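Local coordinates for exotoxin 5 (PDB 3R2I), which is of uncertain function but, as a secreted staphylococcal superantigen-like exotoxin, probably helps the bacterium to evade host immunity, at residues A[71-81]-A[111-122]. Residues are numbered along the deposited sequence; the frame is centred on the assembly and turned at random.
Sequences SFEPTNISVKS and YKEKTHGLDVFA
The ring of Phe121 meets Glu73 at its edge, where CD1 lies 3.7 Å from the methylene Glu73 CG and OE2 lies in the ring plane; that carboxylate also forms a salt bridge to Lys188 of helix 182-197. The His116 imidazole is met at its edge, ND1 sharing a 2.8 Å hydrogen bond with Ser78 OG. Both segments belong to the OB-fold domain, and their antiparallel pairing joins strand 77-84 to strands 115-116 and 118-120, the first-to-fourth strand contact that closes an OB barrel. Chain direction changes at Gly117, whose positive phi (68°) glycine tolerates readily. Ile77 faces both Gly117 and Leu118 in a G1 bulge, with a backbone bond from Ile77 N to Leu118 O (2.7 Å). Branched and apolar residues suit the buried side: Ile77 CD1 packs on Val120 CG2 at 4.0 Å, the two side chains crossing at about a right angle. With CG beside its backbone N (chi1 -74°), Asp119 runs alongside Thr75 and holds the residues leading into strand 77-79 through one oxygen: Asn76 N meets OD1 nearly along its C-O axis at 3.1 Å, while Thr75 OG1 donates to it from above the carboxylate plane at 2.7 Å.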
ATOM      1  N   SER A  71      -3.478  -4.126  -8.657  1.00 22.93           N
ATOM      2  CA  SER A  71      -4.109  -3.224  -7.723  1.00 21.71           C
ATOM      3  C   SER A  71      -5.108  -2.321  -8.450  1.00 22.24           C
ATOM      4  O   SER A  71      -5.188  -2.301  -9.695  1.00 22.55           O
ATOM      5  CB  SER A  71      -3.044  -2.399  -7.023  1.00 21.40           C
ATOM      6  OG  SER A  71      -2.297  -1.659  -7.956  1.00 24.04           O
ATOM      7  N   PHE A  72      -5.878  -1.600  -7.651  1.00 20.93           N
ATOM      8  CA  PHE A  72      -6.921  -0.739  -8.160  1.00 20.96           C
ATOM      9  C   PHE A  72      -6.948   0.540  -7.335  1.00 21.33           C
ATOM     10  O   PHE A  72      -6.662   0.520  -6.121  1.00 19.09           O
ATOM     11  CB  PHE A  72      -8.275  -1.466  -8.082  1.00 20.98           C
ATOM     12  CG  PHE A  72      -8.299  -2.803  -8.812  1.00 19.41           C
ATOM     13  CD1 PHE A  72      -8.021  -3.986  -8.139  1.00 23.80           C
ATOM     14  CD2 PHE A  72      -8.567  -2.867 -10.150  1.00 24.91           C
ATOM     15  CE1 PHE A  72      -8.001  -5.206  -8.797  1.00 22.42           C
ATOM     16  CE2 PHE A  72      -8.563  -4.090 -10.817  1.00 25.91           C
ATOM     17  CZ  PHE A  72      -8.278  -5.253 -10.129  1.00 24.79           C
ATOM     18  N   GLU A  73      -7.309   1.631  -8.005  1.00 21.78           N
ATOM     19  CA  GLU A  73      -7.347   2.981  -7.417  1.00 23.95           C
ATOM     20  C   GLU A  73      -8.647   3.752  -7.678  1.00 23.78           C
ATOM     21  O   GLU A  73      -8.622   4.813  -8.251  1.00 25.03           O
ATOM     22  CB  GLU A  73      -6.150   3.787  -7.941  1.00 22.81           C
ATOM     23  CG  GLU A  73      -4.832   3.168  -7.473  1.00 26.69           C
ATOM     24  CD  GLU A  73      -3.585   3.854  -8.013  1.00 29.34           C
ATOM     25  OE1 GLU A  73      -3.581   5.098  -8.166  1.00 35.37           O
ATOM     26  OE2 GLU A  73      -2.593   3.132  -8.239  1.00 29.33           O
ATOM     27  N   PRO A  74      -9.785   3.202  -7.256  1.00 23.39           N
ATOM     28  CA  PRO A  74     -11.036   3.894  -7.468  1.00 24.53           C
ATOM     29  C   PRO A  74     -10.987   5.187  -6.651  1.00 25.61           C
ATOM     30  O   PRO A  74     -10.424   5.218  -5.561  1.00 23.84           O
ATOM     31  CB  PRO A  74     -12.067   2.904  -6.931  1.00 24.30           C
ATOM     32  CG  PRO A  74     -11.300   2.057  -5.959  1.00 21.78           C
ATOM     33  CD  PRO A  74      -9.989   1.904  -6.599  1.00 22.29           C
ATOM     34  N   THR A  75     -11.596   6.234  -7.188  1.00 27.98           N
ATOM     35  CA  THR A  75     -11.509   7.555  -6.597  1.00 29.17           C
ATOM     36  C   THR A  75     -12.842   8.246  -6.425  1.00 29.07           C
ATOM     37  O   THR A  75     -13.817   7.945  -7.116  1.00 29.17           O
ATOM     38  CB  THR A  75     -10.604   8.460  -7.503  1.00 31.35           C
ATOM     39  OG1 THR A  75     -10.485   9.771  -6.930  1.00 38.65           O
ATOM     40  CG2 THR A  75     -11.190   8.600  -8.927  1.00 35.43           C
ATOM     41  N   ASN A  76     -12.850   9.200  -5.502  1.00 30.37           N
ATOM     42  CA  ASN A  76     -14.021  10.041  -5.222  1.00 31.54           C
ATOM     43  C   ASN A  76     -15.257   9.227  -4.956  1.00 30.33           C
ATOM     44  O   ASN A  76     -16.271   9.403  -5.578  1.00 31.37           O
ATOM     45  CB  ASN A  76     -14.272  10.991  -6.395  1.00 31.56           C
ATOM     46  CG  ASN A  76     -15.283  12.096  -6.041  1.00 36.14           C
ATOM     47  OD1 ASN A  76     -15.448  12.453  -4.867  1.00 31.69           O
ATOM     48  ND2 ASN A  76     -15.932  12.656  -7.060  1.00 30.39           N
ATOM     49  N   ILE A  77     -15.165   8.370  -3.968  1.00 30.74           N
ATOM     50  CA  ILE A  77     -16.231   7.462  -3.640  1.00 31.44           C
ATOM     51  C   ILE A  77     -17.065   7.969  -2.490  1.00 33.05           C
ATOM     52  O   ILE A  77     -16.537   8.563  -1.541  1.00 33.56           O
ATOM     53  CB  ILE A  77     -15.621   6.122  -3.244  1.00 29.66           C
ATOM     54  CG1 ILE A  77     -14.772   5.580  -4.405  1.00 30.30           C
ATOM     55  CG2 ILE A  77     -16.701   5.125  -2.914  1.00 31.73           C
ATOM     56  CD1 ILE A  77     -13.658   4.675  -3.958  1.00 31.84           C
ATOM     57  N   SER A  78     -18.370   7.750  -2.600  1.00 33.30           N
ATOM     58  CA  SER A  78     -19.306   8.107  -1.553  1.00 35.63           C
ATOM     59  C   SER A  78     -19.824   6.780  -1.041  1.00 34.80           C
ATOM     60  O   SER A  78     -20.280   5.952  -1.830  1.00 34.26           O
ATOM     61  CB  SER A  78     -20.412   8.994  -2.085  1.00 36.69           C
ATOM     62  OG  SER A  78     -19.877  10.275  -2.431  1.00 41.41           O
ATOM     63  N   VAL A  79     -19.720   6.557   0.268  1.00 35.02           N
ATOM     64  CA  VAL A  79     -20.131   5.282   0.833  1.00 34.95           C
ATOM     65  C   VAL A  79     -20.338   5.360   2.344  1.00 36.08           C
ATOM     66  O   VAL A  79     -19.898   6.310   2.999  1.00 37.18           O
ATOM     67  CB  VAL A  79     -19.083   4.206   0.491  1.00 32.89           C
ATOM     68  CG1 VAL A  79     -17.773   4.514   1.155  1.00 30.89           C
ATOM     69  CG2 VAL A  79     -19.578   2.785   0.836  1.00 36.23           C
ATOM     70  N   LYS A  80     -21.033   4.350   2.858  1.00 35.69           N
ATOM     71  CA  LYS A  80     -21.391   4.207   4.253  1.00 37.83           C
ATOM     72  C   LYS A  80     -21.055   2.757   4.641  1.00 36.09           C
ATOM     73  O   LYS A  80     -21.234   1.832   3.814  1.00 35.85           O
ATOM     74  CB  LYS A  80     -22.896   4.464   4.367  1.00 39.59           C
ATOM     75  CG  LYS A  80     -23.479   4.337   5.746  1.00 44.71           C
ATOM     76  CD  LYS A  80     -24.986   4.528   5.674  1.00 48.28           C
ATOM     77  CE  LYS A  80     -25.678   3.972   6.893  1.00 53.73           C
ATOM     78  NZ  LYS A  80     -27.173   4.011   6.762  1.00 58.26           N
ATOM     79  N   SER A  81     -20.581   2.518   5.861  1.00 35.04           N
ATOM     80  CA  SER A  81     -20.224   1.140   6.213  1.00 33.75           C
ATOM     81  C   SER A  81     -21.438   0.306   6.536  1.00 35.70           C
ATOM     82  O   SER A  81     -22.407   0.811   7.119  1.00 37.04           O
ATOM     83  CB  SER A  81     -19.247   1.044   7.387  1.00 33.84           C
ATOM     84  OG  SER A  81     -19.862   1.140   8.652  1.00 31.63           O
ATOM     85  N   TYR A 111     -16.735   4.767   9.361  1.00 41.08           N
ATOM     86  CA  TYR A 111     -17.530   5.423   8.298  1.00 39.75           C
ATOM     87  C   TYR A 111     -19.019   5.091   8.398  1.00 38.78           C
ATOM     88  O   TYR A 111     -19.666   4.815   7.403  1.00 35.86           O
ATOM     89  CB  TYR A 111     -16.946   5.043   6.910  1.00 36.99           C
ATOM     90  CG  TYR A 111     -15.457   5.385   6.725  1.00 35.25           C
ATOM     91  CD1 TYR A 111     -14.474   4.447   6.971  1.00 29.75           C
ATOM     92  CD2 TYR A 111     -15.045   6.653   6.320  1.00 35.83           C
ATOM     93  CE1 TYR A 111     -13.131   4.742   6.811  1.00 30.13           C
ATOM     94  CE2 TYR A 111     -13.693   6.958   6.157  1.00 32.26           C
ATOM     95  CZ  TYR A 111     -12.742   5.990   6.398  1.00 32.19           C
ATOM     96  OH  TYR A 111     -11.389   6.260   6.274  1.00 32.85           O
ATOM     97  N   LYS A 112     -19.560   5.146   9.606  1.00 40.44           N
ATOM     98  CA  LYS A 112     -20.967   4.807   9.807  1.00 43.56           C
ATOM     99  C   LYS A 112     -21.883   5.791   9.103  1.00 43.73           C
ATOM    100  O   LYS A 112     -22.965   5.411   8.643  1.00 44.40           O
ATOM    101  CB  LYS A 112     -21.300   4.705  11.294  1.00 46.83           C
ATOM    102  CG  LYS A 112     -20.533   3.580  12.028  1.00 53.38           C
ATOM    103  CD  LYS A 112     -20.755   3.694  13.555  1.00 64.53           C
ATOM    104  CE  LYS A 112     -19.946   2.653  14.364  1.00 68.11           C
ATOM    105  NZ  LYS A 112     -19.928   2.974  15.850  1.00 72.24           N
ATOM    106  N   GLU A 113     -21.475   7.056   9.039  1.00 43.70           N
ATOM    107  CA  GLU A 113     -22.250   8.057   8.314  1.00 45.51           C
ATOM    108  C   GLU A 113     -21.736   8.038   6.890  1.00 41.74           C
ATOM    109  O   GLU A 113     -20.564   7.783   6.675  1.00 40.75           O
ATOM    110  CB  GLU A 113     -22.067   9.471   8.885  1.00 48.34           C
ATOM    111  CG  GLU A 113     -22.725   9.731  10.223  1.00 55.62           C
ATOM    112  CD  GLU A 113     -22.774  11.236  10.572  1.00 65.60           C
ATOM    113  OE1 GLU A 113     -21.763  11.967  10.356  1.00 66.82           O
ATOM    114  OE2 GLU A 113     -23.842  11.680  11.072  1.00 71.52           O
ATOM    115  N   LYS A 114     -22.596   8.331   5.918  1.00 40.99           N
ATOM    116  CA  LYS A 114     -22.178   8.349   4.526  1.00 39.09           C
ATOM    117  C   LYS A 114     -21.056   9.374   4.385  1.00 37.67           C
ATOM    118  O   LYS A 114     -21.204  10.520   4.782  1.00 39.28           O
ATOM    119  CB  LYS A 114     -23.324   8.684   3.602  1.00 40.64           C
ATOM    120  CG  LYS A 114     -23.011   8.347   2.167  1.00 45.70           C
ATOM    121  CD  LYS A 114     -24.163   8.673   1.220  1.00 52.28           C
ATOM    122  CE  LYS A 114     -23.787   8.313  -0.226  1.00 52.68           C
ATOM    123  NZ  LYS A 114     -24.717   8.913  -1.232  1.00 55.64           N
ATOM    124  N   THR A 115     -19.930   8.934   3.838  1.00 35.16           N
ATOM    125  CA  THR A 115     -18.750   9.765   3.683  1.00 34.97           C
ATOM    126  C   THR A 115     -18.447   9.986   2.207  1.00 34.68           C
ATOM    127  O   THR A 115     -18.466   9.064   1.392  1.00 32.80           O
ATOM    128  CB  THR A 115     -17.559   9.098   4.371  1.00 33.33           C
ATOM    129  OG1 THR A 115     -17.897   8.865   5.736  1.00 34.85           O
ATOM    130  CG2 THR A 115     -16.296   9.952   4.303  1.00 34.99           C
ATOM    131  N   HIS A 116     -18.107  11.215   1.869  1.00 35.22           N
ATOM    132  CA  HIS A 116     -17.866  11.536   0.487  1.00 34.61           C
ATOM    133  C   HIS A 116     -16.437  11.896   0.194  1.00 33.34           C
ATOM    134  O   HIS A 116     -15.659  12.237   1.088  1.00 34.11           O
ATOM    135  CB  HIS A 116     -18.753  12.714   0.105  1.00 37.56           C
ATOM    136  CG  HIS A 116     -20.210  12.511   0.400  1.00 39.61           C
ATOM    137  ND1 HIS A 116     -21.082  11.938  -0.503  1.00 46.68           N
ATOM    138  CD2 HIS A 116     -20.962  12.867   1.471  1.00 43.11           C
ATOM    139  CE1 HIS A 116     -22.302  11.923   0.010  1.00 47.13           C
ATOM    140  NE2 HIS A 116     -22.257  12.488   1.205  1.00 44.74           N
ATOM    141  N   GLY A 117     -16.096  11.809  -1.084  1.00 31.95           N
ATOM    142  CA  GLY A 117     -14.777  12.167  -1.554  1.00 31.44           C
ATOM    143  C   GLY A 117     -13.644  11.259  -1.101  1.00 29.08           C
ATOM    144  O   GLY A 117     -12.533  11.718  -0.862  1.00 28.91           O
ATOM    145  N   LEU A 118     -13.902   9.970  -1.004  1.00 27.50           N
ATOM    146  CA  LEU A 118     -12.853   9.059  -0.564  1.00 26.55           C
ATOM    147  C   LEU A 118     -12.169   8.367  -1.734  1.00 25.35           C
ATOM    148  O   LEU A 118     -12.784   8.121  -2.772  1.00 24.21           O
ATOM    149  CB  LEU A 118     -13.435   7.992   0.371  1.00 25.90           C
ATOM    150  CG  LEU A 118     -14.055   8.438   1.679  1.00 25.27           C
ATOM    151  CD1 LEU A 118     -14.706   7.207   2.317  1.00 21.00           C
ATOM    152  CD2 LEU A 118     -13.010   9.104   2.617  1.00 22.19           C
ATOM    153  N   ASP A 119     -10.873   8.133  -1.570  1.00 25.13           N
ATOM    154  CA  ASP A 119     -10.077   7.389  -2.530  1.00 25.47           C
ATOM    155  C   ASP A 119      -9.722   6.085  -1.873  1.00 23.78           C
ATOM    156  O   ASP A 119      -9.483   6.048  -0.664  1.00 24.31           O
ATOM    157  CB  ASP A 119      -8.761   8.083  -2.866  1.00 26.75           C
ATOM    158  CG  ASP A 119      -8.933   9.281  -3.758  1.00 29.35           C
ATOM    159  OD1 ASP A 119     -10.029   9.488  -4.318  1.00 35.69           O
ATOM    160  OD2 ASP A 119      -7.941  10.022  -3.894  1.00 34.65           O
ATOM    161  N   VAL A 120      -9.613   5.027  -2.671  1.00 23.88           N
ATOM    162  CA  VAL A 120      -9.264   3.728  -2.137  1.00 24.35           C
ATOM    163  C   VAL A 120      -8.201   3.022  -2.959  1.00 23.93           C
ATOM    164  O   VAL A 120      -8.289   2.971  -4.171  1.00 26.34           O
ATOM    165  CB  VAL A 120     -10.526   2.806  -1.984  1.00 24.24           C
ATOM    166  CG1 VAL A 120     -10.128   1.415  -1.681  1.00 24.76           C
ATOM    167  CG2 VAL A 120     -11.479   3.360  -0.850  1.00 24.80           C
ATOM    168  N   PHE A 121      -7.163   2.534  -2.277  1.00 22.66           N
ATOM    169  CA  PHE A 121      -6.128   1.763  -2.920  1.00 20.35           C
ATOM    170  C   PHE A 121      -6.476   0.350  -2.531  1.00 17.90           C
ATOM    171  O   PHE A 121      -6.445  -0.017  -1.360  1.00 17.32           O
ATOM    172  CB  PHE A 121      -4.727   2.115  -2.476  1.00 20.17           C
ATOM    173  CG  PHE A 121      -3.678   1.286  -3.161  1.00 18.54           C
ATOM    174  CD1 PHE A 121      -3.297   1.569  -4.451  1.00 20.34           C
ATOM    175  CD2 PHE A 121      -3.087   0.227  -2.525  1.00 19.47           C
ATOM    176  CE1 PHE A 121      -2.350   0.793  -5.095  1.00 22.19           C
ATOM    177  CE2 PHE A 121      -2.130  -0.530  -3.163  1.00 18.04           C
ATOM    178  CZ  PHE A 121      -1.770  -0.252  -4.442  1.00 18.84           C
ATOM    179  N   ALA A 122      -6.797  -0.451  -3.519  1.00 16.10           N
ATOM    180  CA  ALA A 122      -7.276  -1.809  -3.245  1.00 16.94           C
ATOM    181  C   ALA A 122      -6.374  -2.884  -3.766  1.00 16.61           C
ATOM    182  O   ALA A 122      -5.842  -2.801  -4.874  1.00 17.51           O
ATOM    183  CB  ALA A 122      -8.686  -1.987  -3.820  1.00 15.58           C
TER
HETATM  184  O   HOH W   1     -17.831  11.087  -3.571  1.00 45.46           O
HETATM  185  O   HOH W   2     -23.484   2.782   8.608  1.00 32.17           O